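Local coordinates for sugar ABC transporter, periplasmic sugar-binding protein (PDB 4IRX) that binds myo-inositol as the periplasmic component of an ABC transporter and probably delivers it for uptake into the cell, at residues R133-T138 with Q184-S189; S51-D56 with V68-T73; E233-I238 with T288-I293. All blocks are in the same frame, centred on the assembly; numbering follows the deposited sequence. Where two conformers were deposited one is given.

Contact 1. Residues R133-T138 with Q184-S189; sequences RVVVIT and QNILTS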
loop_
_atom_site.group_PDB
_atom_site.type_symbol
_atom_site.label_atom_id
_atom_site.label_comp_id
_atom_site.label_asym_id
_atom_site.label_seq_id
_atom_site.Cartn_x
_atom_site.Cartn_y
_atom_site.Cartn_z
ATOM N N ARG A 133 -1.240 8.107 23.873
ATOM C CA ARG A 133 -1.874 6.792 23.721
ATOM C C ARG A 133 -2.235 6.593 22.260
ATOM O O ARG A 133 -2.977 7.412 21.691
ATOM C CB ARG A 133 -3.146 6.715 24.572
ATOM C CG ARG A 133 -2.863 6.732 26.041
ATOM C CD ARG A 133 -4.127 6.938 26.873
ATOM N NE ARG A 133 -5.105 5.888 26.624
ATOM C CZ ARG A 133 -5.069 4.702 27.224
ATOM N NH1 ARG A 133 -4.111 4.442 28.108
ATOM N NH2 ARG A 133 -5.989 3.783 26.957
ATOM N N VAL A 134 -1.687 5.534 21.643
ATOM C CA VAL A 134 -1.765 5.301 20.214
ATOM C C VAL A 134 -2.457 3.978 19.896
ATOM O O VAL A 134 -2.173 2.945 20.509
ATOM C CB VAL A 134 -0.320 5.279 19.596
ATOM C CG1 VAL A 134 -0.351 5.063 18.083
ATOM C CG2 VAL A 134 0.431 6.565 19.939
ATOM N N VAL A 135 -3.357 4.018 18.918
ATOM C CA VAL A 135 -3.965 2.816 18.346
ATOM C C VAL A 135 -3.391 2.634 16.954
ATOM O O VAL A 135 -3.277 3.602 16.203
ATOM C CB VAL A 135 -5.508 2.985 18.263
ATOM C CG1 VAL A 135 -6.161 1.837 17.465
ATOM C CG2 VAL A 135 -6.077 3.011 19.657
ATOM N N VAL A 136 -3.018 1.405 16.597
ATOM C CA VAL A 136 -2.493 1.137 15.255
ATOM C C VAL A 136 -3.445 0.192 14.530
ATOM O O VAL A 136 -3.782 -0.875 15.047
ATOM C CB VAL A 136 -1.036 0.564 15.309
ATOM C CG1 VAL A 136 -0.487 0.311 13.873
ATOM C CG2 VAL A 136 -0.145 1.502 16.100
ATOM N N ILE A 137 -3.957 0.633 13.379
ATOM C CA ILE A 137 -4.850 -0.175 12.545
ATOM C C ILE A 137 -4.096 -0.525 11.256
ATOM O O ILE A 137 -3.736 0.352 10.470
ATOM C CB ILE A 137 -6.145 0.591 12.171
ATOM C CG1 ILE A 137 -6.852 1.108 13.434
ATOM C CG2 ILE A 137 -7.047 -0.287 11.309
ATOM C CD1 ILE A 137 -7.434 0.033 14.313
ATOM N N THR A 138 -3.817 -1.811 11.056
ATOM C CA THR A 138 -2.904 -2.232 9.990
ATOM C C THR A 138 -3.619 -2.633 8.701
ATOM O O THR A 138 -4.794 -3.027 8.714
ATOM C CB THR A 138 -1.986 -3.401 10.421
ATOM O OG1 THR A 138 -2.759 -4.616 10.498
ATOM C CG2 THR A 138 -1.341 -3.116 11.771
ATOM N N GLN A 184 -14.457 1.123 16.279
ATOM C CA GLN A 184 -15.515 1.305 17.270
ATOM C C GLN A 184 -15.297 0.453 18.504
ATOM O O GLN A 184 -15.406 0.939 19.635
ATOM C CB GLN A 184 -16.885 0.989 16.673
ATOM C CG GLN A 184 -17.380 2.091 15.738
ATOM C CD GLN A 184 -18.776 1.831 15.234
ATOM O OE1 GLN A 184 -19.046 0.765 14.654
ATOM N NE2 GLN A 184 -19.680 2.786 15.461
ATOM N N ASN A 185 -14.951 -0.816 18.296
ATOM C CA ASN A 185 -14.784 -1.727 19.405
ATOM C C ASN A 185 -13.567 -1.334 20.257
ATOM O O ASN A 185 -13.607 -1.431 21.492
ATOM C CB ASN A 185 -14.686 -3.149 18.883
ATOM C CG ASN A 185 -16.031 -3.717 18.512
ATOM O OD1 ASN A 185 -17.069 -3.185 18.916
ATOM N ND2 ASN A 185 -16.031 -4.788 17.723
ATOM N N ILE A 186 -12.502 -0.864 19.601
ATOM C CA ILE A 186 -11.333 -0.386 20.321
ATOM C C ILE A 186 -11.703 0.831 21.154
ATOM O O ILE A 186 -11.343 0.916 22.343
ATOM C CB ILE A 186 -10.194 -0.055 19.357
ATOM C CG1 ILE A 186 -9.669 -1.349 18.724
ATOM C CG2 ILE A 186 -9.096 0.704 20.102
ATOM C CD1 ILE A 186 -8.657 -1.095 17.601
ATOM N N LEU A 187 -12.454 1.755 20.558
ATOM C CA LEU A 187 -12.878 2.951 21.311
ATOM C C LEU A 187 -13.732 2.580 22.512
ATOM O O LEU A 187 -13.558 3.136 23.586
ATOM C CB LEU A 187 -13.583 3.963 20.400
ATOM C CG LEU A 187 -12.699 4.560 19.305
ATOM C CD1 LEU A 187 -13.582 5.382 18.376
ATOM C CD2 LEU A 187 -11.610 5.456 19.932
ATOM N N THR A 188 -14.638 1.624 22.334
ATOM C CA THR A 188 -15.484 1.179 23.430
ATOM C C THR A 188 -14.651 0.578 24.553
ATOM O O THR A 188 -14.911 0.826 25.735
ATOM C CB THR A 188 -16.495 0.161 22.899
ATOM O OG1 THR A 188 -17.372 0.841 22.015
ATOM C CG2 THR A 188 -17.298 -0.492 24.060
ATOM N N SER A 189 -13.629 -0.194 24.195
ATOM C CA SER A 189 -12.747 -0.822 25.195
ATOM C C SER A 189 -11.942 0.179 26.006
ATOM O O SER A 189 -11.473 -0.154 27.089
ATOM C CB SER A 189 -11.832 -1.844 24.527
ATOM O OG SER A 189 -10.703 -1.237 23.896
#
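A helix laid across a parallel sheet meets one of its strands here: Ile-186 of helix 176-189 drops onto Val-135 and Ile-137 of strand 132-138. The backbones come closest at Val-135 and Ile-186, whose CA atoms are 8.3 Å apart, so side chains alone make the contact. Val-135 and Ile-186 reach for each other tip to tip, with CG2 of Val-135 3.8 Å from CG2 of Ile-186. The other branch of the isoleucine runs out extended (chi2 172°), which carries its CD1 past CG1 of Val-135 at 3.9 Å and on to CD1 of Ile-137 at 3.7 Å. Ile-137 is bent at its own second torsion (chi2 -68°), and these two isoleucines slide past one another in opposite directions. Ile-186 also rests on Thr-168 and Gln-170 of the adjoining strand 164-171. Behind the strand, Val-134 and Val-136 face Leu-157 and Val-153 of helix 144-160, so both faces are covered. Helix 176-189 links strands 164-171 and 197-200, passing over strand 132-138 between them: a beta-alpha-beta crossover of the three-layer lobe of a type I periplasmic binding protein, whose strand 132-138 runs straight into the inositol-pocket residues Asn-139 and Asp-140.

Contact 2. Residues S51-D56 with V68-T73; sequences SKQISD and VIVAPT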
loop_
_atom_site.group_PDB
_atom_site.type_symbol
_atom_site.label_atom_id
_atom_site.label_comp_id
_atom_site.label_asym_id
_atom_site.label_seq_id
_atom_site.Cartn_x
_atom_site.Cartn_y
_atom_site.Cartn_z
ATOM N N SER A 51 -4.409 -18.314 -4.055
ATOM C CA SER A 51 -4.502 -19.451 -4.952
ATOM C C SER A 51 -4.874 -19.003 -6.357
ATOM O O SER A 51 -4.299 -19.490 -7.324
ATOM C CB SER A 51 -5.510 -20.489 -4.422
ATOM O OG SER A 51 -5.047 -21.026 -3.202
ATOM N N LYS A 52 -5.799 -18.051 -6.466
ATOM C CA LYS A 52 -6.203 -17.531 -7.767
ATOM C C LYS A 52 -5.033 -16.793 -8.418
ATOM O O LYS A 52 -4.779 -16.920 -9.626
ATOM C CB LYS A 52 -7.415 -16.598 -7.659
ATOM C CG LYS A 52 -7.863 -16.067 -9.006
ATOM C CD LYS A 52 -9.113 -15.212 -8.909
ATOM C CE LYS A 52 -9.582 -14.824 -10.288
ATOM N NZ LYS A 52 -8.531 -14.017 -10.979
ATOM N N GLN A 53 -4.340 -15.989 -7.628
ATOM C CA GLN A 53 -3.217 -15.235 -8.173
ATOM C C GLN A 53 -2.143 -16.194 -8.716
ATOM O O GLN A 53 -1.624 -15.992 -9.814
ATOM C CB GLN A 53 -2.602 -14.334 -7.099
ATOM C CG GLN A 53 -1.612 -13.332 -7.681
ATOM C CD GLN A 53 -1.246 -12.241 -6.709
ATOM O OE1 GLN A 53 -0.974 -12.506 -5.522
ATOM N NE2 GLN A 53 -1.245 -10.999 -7.193
ATOM N N ILE A 54 -1.811 -17.229 -7.946
ATOM C CA ILE A 54 -0.837 -18.245 -8.372
ATOM C C ILE A 54 -1.276 -18.926 -9.676
ATOM O O ILE A 54 -0.491 -19.047 -10.623
ATOM C CB ILE A 54 -0.560 -19.301 -7.253
ATOM C CG1 ILE A 54 0.182 -18.655 -6.073
ATOM C CG2 ILE A 54 0.221 -20.507 -7.823
ATOM C CD1 ILE A 54 0.257 -19.511 -4.804
ATOM N N SER A 55 -2.543 -19.327 -9.751
ATOM C CA SER A 55 -3.037 -19.957 -10.975
ATOM C C SER A 55 -3.095 -18.994 -12.164
ATOM O O SER A 55 -2.792 -19.397 -13.292
ATOM C CB SER A 55 -4.386 -20.656 -10.769
ATOM O OG SER A 55 -5.434 -19.724 -10.599
ATOM N N ASP A 56 -3.444 -17.725 -11.904
ATOM C CA ASP A 56 -3.378 -16.667 -12.914
ATOM C C ASP A 56 -1.978 -16.521 -13.502
ATOM O O ASP A 56 -1.820 -16.383 -14.725
ATOM C CB ASP A 56 -3.726 -15.307 -12.285
ATOM C CG ASP A 56 -5.213 -15.104 -12.073
ATOM O OD1 ASP A 56 -6.013 -15.931 -12.558
ATOM O OD2 ASP A 56 -5.580 -14.091 -11.426
ATOM N N VAL A 68 6.025 -10.356 -16.088
ATOM C CA VAL A 68 4.829 -10.194 -15.273
ATOM C C VAL A 68 5.146 -9.208 -14.169
ATOM O O VAL A 68 6.229 -9.266 -13.570
ATOM C CB VAL A 68 4.342 -11.533 -14.676
ATOM C CG1 VAL A 68 3.115 -11.295 -13.846
ATOM C CG2 VAL A 68 3.992 -12.497 -15.791
ATOM N N ILE A 69 4.241 -8.257 -13.942
ATOM C CA ILE A 69 4.334 -7.338 -12.810
ATOM C C ILE A 69 3.309 -7.794 -11.811
ATOM O O ILE A 69 2.160 -7.991 -12.160
ATOM C CB ILE A 69 4.037 -5.900 -13.241
ATOM C CG1 ILE A 69 5.063 -5.442 -14.294
ATOM C CG2 ILE A 69 4.017 -4.977 -12.058
ATOM C CD1 ILE A 69 4.685 -4.111 -14.981
ATOM N N VAL A 70 3.731 -8.021 -10.578
ATOM C CA VAL A 70 2.826 -8.592 -9.584
ATOM C C VAL A 70 2.806 -7.795 -8.277
ATOM O O VAL A 70 3.846 -7.403 -7.738
ATOM C CB VAL A 70 3.168 -10.089 -9.329
ATOM C CG1 VAL A 70 4.629 -10.270 -8.958
ATOM C CG2 VAL A 70 2.256 -10.706 -8.272
ATOM N N ALA A 71 1.597 -7.520 -7.803
ATOM C CA ALA A 71 1.406 -7.039 -6.430
ATOM C C ALA A 71 0.851 -8.244 -5.679
ATOM O O ALA A 71 -0.356 -8.520 -5.757
ATOM C CB ALA A 71 0.430 -5.864 -6.380
ATOM N N PRO A 72 1.731 -8.999 -4.990
ATOM C CA PRO A 72 1.285 -10.287 -4.424
ATOM C C PRO A 72 0.284 -10.103 -3.290
ATOM O O PRO A 72 0.476 -9.199 -2.477
ATOM C CB PRO A 72 2.570 -10.901 -3.865
ATOM C CG PRO A 72 3.489 -9.702 -3.613
ATOM C CD PRO A 72 3.160 -8.731 -4.727
ATOM N N THR A 73 -0.724 -10.971 -3.202
ATOM C CA THR A 73 -1.663 -10.962 -2.077
ATOM C C THR A 73 -0.948 -11.172 -0.749
ATOM O O THR A 73 -1.337 -10.602 0.272
ATOM C CB THR A 73 -2.741 -12.060 -2.223
ATOM O OG1 THR A 73 -2.091 -13.338 -2.243
ATOM C CG2 THR A 73 -3.548 -11.861 -3.488
#
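Helix 50-62 comes nearest to the chain leaving strand 67-70 at Gln-53 and Thr-73, their CA atoms 7.6 Å apart, and the glutamine side chain spans the gap. CG of Gln-53 stands opposite its backbone N (chi1 -169°) and the chain continues extended, bringing the terminal amide against the backbone on both sides of Pro-72. Its OE1 accepts from Thr-73 N at 2.8 Å, a nearly straight bond (165°) that arrives on a lone pair in the carbonyl plane. Its NE2 gives a hydrogen to Ala-71 O at 3.0 Å; that oxygen lies in the glutamine's amide plane, although the nitrogen sits above the plane of the Ala-71 carbonyl. OE1 also packs 3.3 Å from CG2 of Thr-73, while OG1 of that threonine bonds to Ser-50 OG. With an alanine here instead of Gln-53, Thr-73 N and Ala-71 O would probably each lose a hydrogen-bond mate in a buried place, leaving the loop less firmly fixed. Pro-72 O bonds to NH1 of the pocket residue Arg-97, so Gln-53, gripping the residues before and after Pro-72, stands one shell behind that pair and is likely to steady it. NE2 of Gln-53 is also tied to Ser-14 OG on strand 10-15, over which helix 50-62 crosses from strand 40-45 to strand 67-70; helix 79-87 lies alongside, and helix 251-268 packs on Ile-69.

Contact 3. Residues E233-I238 with T288-I293; sequences EALARI and TEASRI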
loop_
_atom_site.group_PDB
_atom_site.type_symbol
_atom_site.label_atom_id
_atom_site.label_comp_id
_atom_site.label_asym_id
_atom_site.label_seq_id
_atom_site.Cartn_x
_atom_site.Cartn_y
_atom_site.Cartn_z
ATOM N N GLU A 233 -9.817 11.729 -1.175
ATOM C CA GLU A 233 -10.800 11.789 -0.097
ATOM C C GLU A 233 -10.126 12.156 1.218
ATOM O O GLU A 233 -10.652 12.949 2.005
ATOM C CB GLU A 233 -11.531 10.439 0.007
ATOM C CG GLU A 233 -12.799 10.412 0.833
ATOM C CD GLU A 233 -13.472 9.039 0.772
ATOM O OE1 GLU A 233 -12.909 8.121 0.127
ATOM O OE2 GLU A 233 -14.549 8.887 1.375
ATOM N N ALA A 234 -8.944 11.591 1.462
ATOM C CA ALA A 234 -8.196 11.914 2.675
ATOM C C ALA A 234 -7.653 13.342 2.620
ATOM O O ALA A 234 -7.641 14.050 3.628
ATOM C CB ALA A 234 -7.042 10.924 2.877
ATOM N N LEU A 235 -7.169 13.742 1.451
ATOM C CA LEU A 235 -6.668 15.104 1.274
ATOM C C LEU A 235 -7.756 16.136 1.639
ATOM O O LEU A 235 -7.465 17.144 2.288
ATOM C CB LEU A 235 -6.128 15.311 -0.163
ATOM C CG LEU A 235 -4.978 14.380 -0.608
ATOM C CD1 LEU A 235 -4.604 14.621 -2.080
ATOM C CD2 LEU A 235 -3.777 14.658 0.260
ATOM N N ALA A 236 -8.992 15.852 1.238
ATOM C CA ALA A 236 -10.127 16.719 1.557
ATOM C C ALA A 236 -10.391 16.785 3.045
ATOM O O ALA A 236 -10.695 17.862 3.567
ATOM C CB ALA A 236 -11.358 16.269 0.796
ATOM N N ARG A 237 -10.257 15.653 3.742
ATOM C CA ARG A 237 -10.410 15.645 5.185
ATOM C C ARG A 237 -9.322 16.422 5.906
ATOM O O ARG A 237 -9.552 16.985 6.983
ATOM C CB ARG A 237 -10.467 14.204 5.715
ATOM C CG ARG A 237 -11.675 13.370 5.265
ATOM C CD ARG A 237 -12.972 13.900 5.833
ATOM N NE ARG A 237 -13.546 14.933 4.977
ATOM C CZ ARG A 237 -14.135 16.048 5.409
ATOM N NH1 ARG A 237 -14.267 16.287 6.704
ATOM N NH2 ARG A 237 -14.620 16.919 4.533
ATOM N N ILE A 238 -8.118 16.406 5.344
ATOM C CA ILE A 238 -7.030 17.185 5.913
ATOM C C ILE A 238 -7.296 18.668 5.675
ATOM O O ILE A 238 -7.138 19.489 6.587
ATOM C CB ILE A 238 -5.669 16.746 5.339
ATOM C CG1 ILE A 238 -5.403 15.297 5.781
ATOM C CG2 ILE A 238 -4.564 17.713 5.796
ATOM C CD1 ILE A 238 -4.217 14.618 5.104
ATOM N N THR A 288 -0.305 20.302 -1.454
ATOM C CA THR A 288 -0.001 20.280 -2.886
ATOM C C THR A 288 1.209 19.428 -3.247
ATOM O O THR A 288 1.493 19.252 -4.439
ATOM C CB THR A 288 0.145 21.698 -3.480
ATOM O OG1 THR A 288 1.197 22.373 -2.779
ATOM C CG2 THR A 288 -1.149 22.478 -3.285
ATOM N N GLU A 289 1.892 18.872 -2.240
ATOM C CA GLU A 289 2.942 17.883 -2.480
ATOM C C GLU A 289 2.363 16.492 -2.726
ATOM O O GLU A 289 3.098 15.560 -3.105
ATOM C CB GLU A 289 3.963 17.865 -1.325
ATOM C CG GLU A 289 4.788 19.157 -1.295
ATOM C CD GLU A 289 5.874 19.216 -0.244
ATOM O OE1 GLU A 289 6.011 18.275 0.566
ATOM O OE2 GLU A 289 6.596 20.241 -0.237
ATOM N N ALA A 290 1.058 16.339 -2.546
ATOM C CA ALA A 290 0.427 15.061 -2.850
ATOM C C ALA A 290 0.260 14.948 -4.346
ATOM O O ALA A 290 -0.167 15.894 -4.987
ATOM C CB ALA A 290 -0.922 14.935 -2.144
ATOM N N SER A 291 0.609 13.790 -4.892
ATOM C CA SER A 291 0.575 13.583 -6.338
ATOM C C SER A 291 -0.827 13.699 -6.915
ATOM O O SER A 291 -0.985 14.067 -8.078
ATOM C CB SER A 291 1.221 12.243 -6.726
ATOM O OG SER A 291 0.539 11.138 -6.157
ATOM N N ARG A 292 -1.839 13.385 -6.118
ATOM C CA ARG A 292 -3.231 13.382 -6.584
ATOM C C ARG A 292 -4.026 14.610 -6.119
ATOM O O ARG A 292 -5.263 14.592 -6.121
ATOM C CB ARG A 292 -3.946 12.080 -6.196
ATOM C CG ARG A 292 -3.306 10.818 -6.794
ATOM C CD ARG A 292 -3.974 9.542 -6.339
ATOM N NE ARG A 292 -5.368 9.441 -6.770
ATOM C CZ ARG A 292 -6.252 8.585 -6.248
ATOM N NH1 ARG A 292 -5.897 7.758 -5.262
ATOM N NH2 ARG A 292 -7.502 8.584 -6.679
ATOM N N ILE A 293 -3.330 15.674 -5.731
ATOM C CA ILE A 293 -4.002 16.875 -5.227
ATOM C C ILE A 293 -5.004 17.451 -6.245
ATOM O O ILE A 293 -6.082 17.957 -5.887
ATOM C CB ILE A 293 -2.980 17.949 -4.735
ATOM C CG1 ILE A 293 -3.697 19.064 -3.943
ATOM C CG2 ILE A 293 -2.135 18.488 -5.881
ATOM C CD1 ILE A 293 -4.353 18.564 -2.668
#
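Leu-235 sets its forked end over the methyl of Ala-290, with CD1 and CD2 each 3.7 Å from Ala-290 CB. The leucine is the one residue of helix segment 233-238 that touches the 288-293 segment. Its CG lies anti to the carbonyl carbon, and CD1 continues the line outward (chi2 176°) and is the methyl that goes on to meet the backbone beyond Ala-290, 3.9 Å from Ile-293 CA and 4.1 Å from Arg-292 C. CD1 of Ile-293 closes in at 4.0 Å from Leu-235 CD1, swung to that position by a bent second torsion (chi2 63°). The surface receiving the leucine is a type I beta turn from Ala-290 to Ile-293, closed by the bond from Ile-293 N to Ala-290 O at 3.3 Å. No hydrogen bond joins the two segments; the side chains meet through methyl groups alone. Around it, Leu-235 also touches Ile-282 at the end of strand 275-282, and Ala-290 leans on Glu-248. Arg-292 turns its polar end to Glu-295, in a salt bridge through NE. Helix 232-239 comes shortly after the pocket residue Asp-229, and strand 246-248 leads into Gln-249, another pocket residue. The contact joins the C-terminal tail to helix 232-239, beside strands 246-248 and 275-282, a place consistent with lying near the three-segment hinge between the two lobes of type I periplasmic binding proteins.

The three contacts stand apart around the bound inositol, their centres about 32 Å (contacts 1 and 2), 30 Å (2 and 3) and 25 Å (1 and 3) from one another; even the nearest atoms of any pair are about 12 Å or more apart. Contacts 1 and 2 each belong to a crossover helix over a parallel strand, in different sheets of the two-lobed fold. Contact 3, across the chain's centre from contact 2, involves the C-terminal tail. The ligand lies about 7 Å from the side chain of Ala-71, 9 Å from that of Arg-292 and 11 Å from that of Ile-137. Contact 2 ties to the pocket by a hydrogen bond to Arg-97, contact 1 through the chain that continues to Asn-139 and Asp-140.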